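Local structure of La-related protein 7 homolog (Schizosaccharomyces pombe, 6TZN) at residues L19-K25 / I50-E56. The protein binds telomerase RNA ter1, probably with help from this C-terminal xRRM, and promotes its assembly with the catalytic subunit trt1 into the telomerase holoenzyme. Sequence-based numbering, arbitrary orientation.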
ATOM      1  N   LEU A  19       5.613   4.849  -4.689  1.00 15.53           N
ATOM      2  CA  LEU A  19       6.640   4.589  -3.695  1.00 15.20           C
ATOM      3  C   LEU A  19       7.996   5.063  -4.210  1.00 15.84           C
ATOM      4  O   LEU A  19       8.245   5.106  -5.421  1.00 16.80           O
ATOM      5  CB  LEU A  19       6.731   3.088  -3.424  1.00 16.32           C
ATOM      6  CG  LEU A  19       5.522   2.481  -2.713  1.00 16.76           C
ATOM      7  CD1 LEU A  19       5.508   0.973  -2.879  1.00 20.05           C
ATOM      8  CD2 LEU A  19       5.535   2.874  -1.241  1.00 17.35           C
ATOM      9  N   HIS A  20       8.868   5.429  -3.285  1.00 15.38           N
ATOM     10  CA  HIS A  20      10.242   5.723  -3.666  1.00 14.90           C
ATOM     11  C   HIS A  20      10.871   4.485  -4.306  1.00 15.24           C
ATOM     12  O   HIS A  20      10.755   3.381  -3.754  1.00 16.95           O
ATOM     13  CB  HIS A  20      11.053   6.162  -2.457  1.00 16.33           C
ATOM     14  CG  HIS A  20      12.388   6.727  -2.816  1.00 16.69           C
ATOM     15  ND1 HIS A  20      13.448   5.941  -3.227  1.00 17.91           N
ATOM     16  CD2 HIS A  20      12.827   8.006  -2.858  1.00 17.37           C
ATOM     17  CE1 HIS A  20      14.481   6.715  -3.500  1.00 18.23           C
ATOM     18  NE2 HIS A  20      14.131   7.972  -3.288  1.00 17.70           N
ATOM     19  N   PRO A  21      11.530   4.621  -5.463  1.00 16.11           N
ATOM     20  CA  PRO A  21      11.965   3.423  -6.201  1.00 17.03           C
ATOM     21  C   PRO A  21      13.013   2.597  -5.477  1.00 16.67           C
ATOM     22  O   PRO A  21      13.190   1.421  -5.811  1.00 19.62           O
ATOM     23  CB  PRO A  21      12.512   3.994  -7.520  1.00 18.28           C
ATOM     24  CG  PRO A  21      12.879   5.410  -7.188  1.00 18.35           C
ATOM     25  CD  PRO A  21      11.820   5.860  -6.203  1.00 17.47           C
ATOM     26  N   LEU A  22      13.720   3.165  -4.504  1.00 16.35           N
ATOM     27  CA  LEU A  22      14.781   2.434  -3.831  1.00 17.23           C
ATOM     28  C   LEU A  22      14.389   1.993  -2.423  1.00 17.08           C
ATOM     29  O   LEU A  22      15.255   1.648  -1.615  1.00 17.03           O
ATOM     30  CB  LEU A  22      16.098   3.208  -3.891  1.00 19.79           C
ATOM     31  CG  LEU A  22      16.629   3.326  -5.337  1.00 22.84           C
ATOM     32  CD1 LEU A  22      17.663   4.425  -5.467  1.00 24.83           C
ATOM     33  CD2 LEU A  22      17.188   1.995  -5.850  1.00 25.95           C
ATOM     34  N   THR A  23      13.085   1.964  -2.130  1.00 16.49           N
ATOM     35  CA  THR A  23      12.590   1.517  -0.837  1.00 16.30           C
ATOM     36  C   THR A  23      12.642  -0.011  -0.747  1.00 16.21           C
ATOM     37  O   THR A  23      13.183  -0.694  -1.626  1.00 17.77           O
ATOM     38  CB  THR A  23      11.203   2.109  -0.575  1.00 15.67           C
ATOM     39  OG1 THR A  23      10.920   2.048   0.828  1.00 15.72           O
ATOM     40  CG2 THR A  23      10.105   1.365  -1.351  1.00 16.91           C
ATOM     41  N   ASN A  24      12.116  -0.555   0.351  1.00 16.61           N
ATOM     42  CA  ASN A  24      12.106  -1.996   0.573  1.00 17.64           C
ATOM     43  C   ASN A  24      10.838  -2.396   1.322  1.00 16.87           C
ATOM     44  O   ASN A  24      10.064  -1.549   1.773  1.00 16.81           O
ATOM     45  CB  ASN A  24      13.392  -2.489   1.258  1.00 19.51           C
ATOM     46  CG  ASN A  24      13.590  -1.926   2.656  1.00 20.63           C
ATOM     47  OD1 ASN A  24      12.693  -1.319   3.237  1.00 22.01           O
ATOM     48  ND2 ASN A  24      14.773  -2.153   3.217  1.00 26.46           N
ATOM     49  N   LYS A  25      10.630  -3.708   1.445  1.00 18.16           N
ATOM     50  CA  LYS A  25       9.396  -4.209   2.046  1.00 17.98           C
ATOM     51  C   LYS A  25       9.252  -3.767   3.497  1.00 17.57           C
ATOM     52  O   LYS A  25       8.143  -3.468   3.949  1.00 19.19           O
ATOM     53  CB  LYS A  25       9.331  -5.732   1.943  1.00 20.47           C
ATOM     54  CG  LYS A  25       8.949  -6.246   0.569  1.00 24.11           C
ATOM     55  CD  LYS A  25       8.850  -7.765   0.546  1.00 27.26           C
ATOM     56  CE  LYS A  25       8.774  -8.274  -0.879  1.00 30.47           C
ATOM     57  NZ  LYS A  25       8.095  -9.590  -0.975  1.00 38.05           N
ATOM     58  N   ILE A  50       3.386  -8.327   1.274  1.00 18.54           N
ATOM     59  CA  ILE A  50       3.742  -7.180   0.460  1.00 19.22           C
ATOM     60  C   ILE A  50       4.510  -7.721  -0.731  1.00 19.98           C
ATOM     61  O   ILE A  50       5.589  -8.305  -0.565  1.00 23.09           O
ATOM     62  CB  ILE A  50       4.589  -6.180   1.259  1.00 20.20           C
ATOM     63  CG1 ILE A  50       3.783  -5.652   2.451  1.00 22.00           C
ATOM     64  CG2 ILE A  50       5.084  -5.048   0.362  1.00 22.33           C
ATOM     65  CD1 ILE A  50       4.590  -4.795   3.400  1.00 25.47           C
ATOM     66  N   ASP A  51       3.949  -7.566  -1.924  1.00 18.17           N
ATOM     67  CA  ASP A  51       4.632  -7.971  -3.147  1.00 20.44           C
ATOM     68  C   ASP A  51       5.333  -6.738  -3.700  1.00 19.46           C
ATOM     69  O   ASP A  51       4.683  -5.795  -4.168  1.00 19.46           O
ATOM     70  CB  ASP A  51       3.650  -8.552  -4.161  1.00 23.83           C
ATOM     71  CG  ASP A  51       2.925  -9.804  -3.652  1.00 30.27           C
ATOM     72  OD1 ASP A  51       3.331 -10.412  -2.633  1.00 29.98           O
ATOM     73  OD2 ASP A  51       1.932 -10.187  -4.295  1.00 31.66           O
ATOM     74  N   TYR A  52       6.660  -6.724  -3.622  1.00 19.64           N
ATOM     75  CA  TYR A  52       7.420  -5.554  -4.030  1.00 19.19           C
ATOM     76  C   TYR A  52       8.763  -6.000  -4.582  1.00 20.32           C
ATOM     77  O   TYR A  52       9.423  -6.858  -3.994  1.00 21.42           O
ATOM     78  CB  TYR A  52       7.644  -4.579  -2.865  1.00 19.86           C
ATOM     79  CG  TYR A  52       8.511  -3.421  -3.273  1.00 17.84           C
ATOM     80  CD1 TYR A  52       8.025  -2.426  -4.116  1.00 18.05           C
ATOM     81  CD2 TYR A  52       9.840  -3.351  -2.873  1.00 19.06           C
ATOM     82  CE1 TYR A  52       8.828  -1.375  -4.524  1.00 17.90           C
ATOM     83  CE2 TYR A  52      10.648  -2.302  -3.271  1.00 19.07           C
ATOM     84  CZ  TYR A  52      10.141  -1.324  -4.095  1.00 17.42           C
ATOM     85  OH  TYR A  52      10.950  -0.300  -4.514  1.00 18.61           O
ATOM     86  N   ARG A  53       9.155  -5.405  -5.706  1.00 20.48           N
ATOM     87  CA  ARG A  53      10.439  -5.667  -6.344  1.00 20.77           C
ATOM     88  C   ARG A  53      11.269  -4.397  -6.294  1.00 21.92           C
ATOM     89  O   ARG A  53      10.785  -3.324  -6.666  1.00 20.60           O
ATOM     90  CB  ARG A  53      10.248  -6.083  -7.803  1.00 25.55           C
ATOM     91  CG  ARG A  53      11.543  -6.464  -8.487  1.00 31.27           C
ATOM     92  N   LYS A  54      12.524  -4.521  -5.861  1.00 25.52           N
ATOM     93  CA  LYS A  54      13.398  -3.360  -5.760  1.00 27.54           C
ATOM     94  C   LYS A  54      13.479  -2.623  -7.093  1.00 21.99           C
ATOM     95  O   LYS A  54      13.505  -3.239  -8.166  1.00 20.66           O
ATOM     96  CB  LYS A  54      14.795  -3.798  -5.317  1.00 33.94           C
ATOM     97  CG  LYS A  54      15.738  -2.644  -5.045  1.00 36.63           C
ATOM     98  CD  LYS A  54      17.032  -3.117  -4.399  1.00 37.55           C
ATOM     99  CE  LYS A  54      17.994  -1.963  -4.195  1.00 38.42           C
ATOM    100  NZ  LYS A  54      17.335  -0.836  -3.486  1.00 40.27           N
ATOM    101  N   ASP A  55      13.505  -1.291  -7.015  1.00 21.67           N
ATOM    102  CA  ASP A  55      13.567  -0.395  -8.169  1.00 21.08           C
ATOM    103  C   ASP A  55      12.262  -0.297  -8.941  1.00 22.49           C
ATOM    104  O   ASP A  55      12.242   0.190 -10.073  1.00 24.70           O
ATOM    105  CB  ASP A  55      14.781  -0.631  -9.084  1.00 22.38           C
ATOM    106  CG  ASP A  55      15.786   0.492  -9.001  1.00 24.06           C
ATOM    107  OD1 ASP A  55      15.398   1.613  -8.615  1.00 25.72           O
ATOM    108  OD2 ASP A  55      16.978   0.261  -9.306  1.00 24.21           O
ATOM    109  N   GLU A  56      11.162  -0.737  -8.344  1.00 20.06           N
ATOM    110  CA  GLU A  56       9.833  -0.405  -8.827  1.00 18.75           C
ATOM    111  C   GLU A  56       9.210   0.630  -7.900  1.00 17.61           C
ATOM    112  O   GLU A  56       9.648   0.821  -6.762  1.00 19.43           O
ATOM    113  CB  GLU A  56       8.963  -1.663  -8.937  1.00 21.48           C
ATOM    114  CG  GLU A  56       9.595  -2.689  -9.893  1.00 23.68           C
ATOM    115  CD  GLU A  56       8.651  -3.779 -10.359  1.00 28.09           C
ATOM    116  OE1 GLU A  56       7.542  -3.915  -9.804  1.00 27.86           O
ATOM    117  OE2 GLU A  56       9.025  -4.521 -11.291  1.00 31.82           O
TER
HETATM  118  O   HOH W   1       7.597  -9.733  -3.601  1.00 38.81           O
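Y52 packs against the loop of residues 19-25, its CE2 3.4 Å from the backbone O of T23 and its OH 3.7 Å from T23 CG2. With CG anti to the backbone N (chi1 176°), the ring reaches across to the loop, and OH donates to E56 O at 2.8 Å, spanning the R53-E56 turn from the residue before it. A leucine in place of Y52 would probably leave E56 O without that donor and open a gap beside T23. Past CB of Y52, K25 runs extended in the opposite direction, and its NZ meets I50 O at 2.8 Å, nearly in line with the carbonyl bond. The same ammonium donates to a water that also takes the N-H of Y52, so the lysine grips I50 O directly and Y52 through water.

At the far end, P21 CA points its hydrogen at E56 O (3.5 Å), while D55 N makes only a weak bond to P21 O. Two turns shape these partners: type II R53-E56, and type I H20-T23, closed by T23 N to H20 O, with L22 N donating to H20 ND1 (3.1 Å).

Further out, T23 OG1 is bonded to H86 O and Q83 NE2. The contact joins the loop before helix 25-39, whose I28 touches Y52, to the hairpin turn linking edge strand 47-51 with strand 58-63 of the RRM sheet.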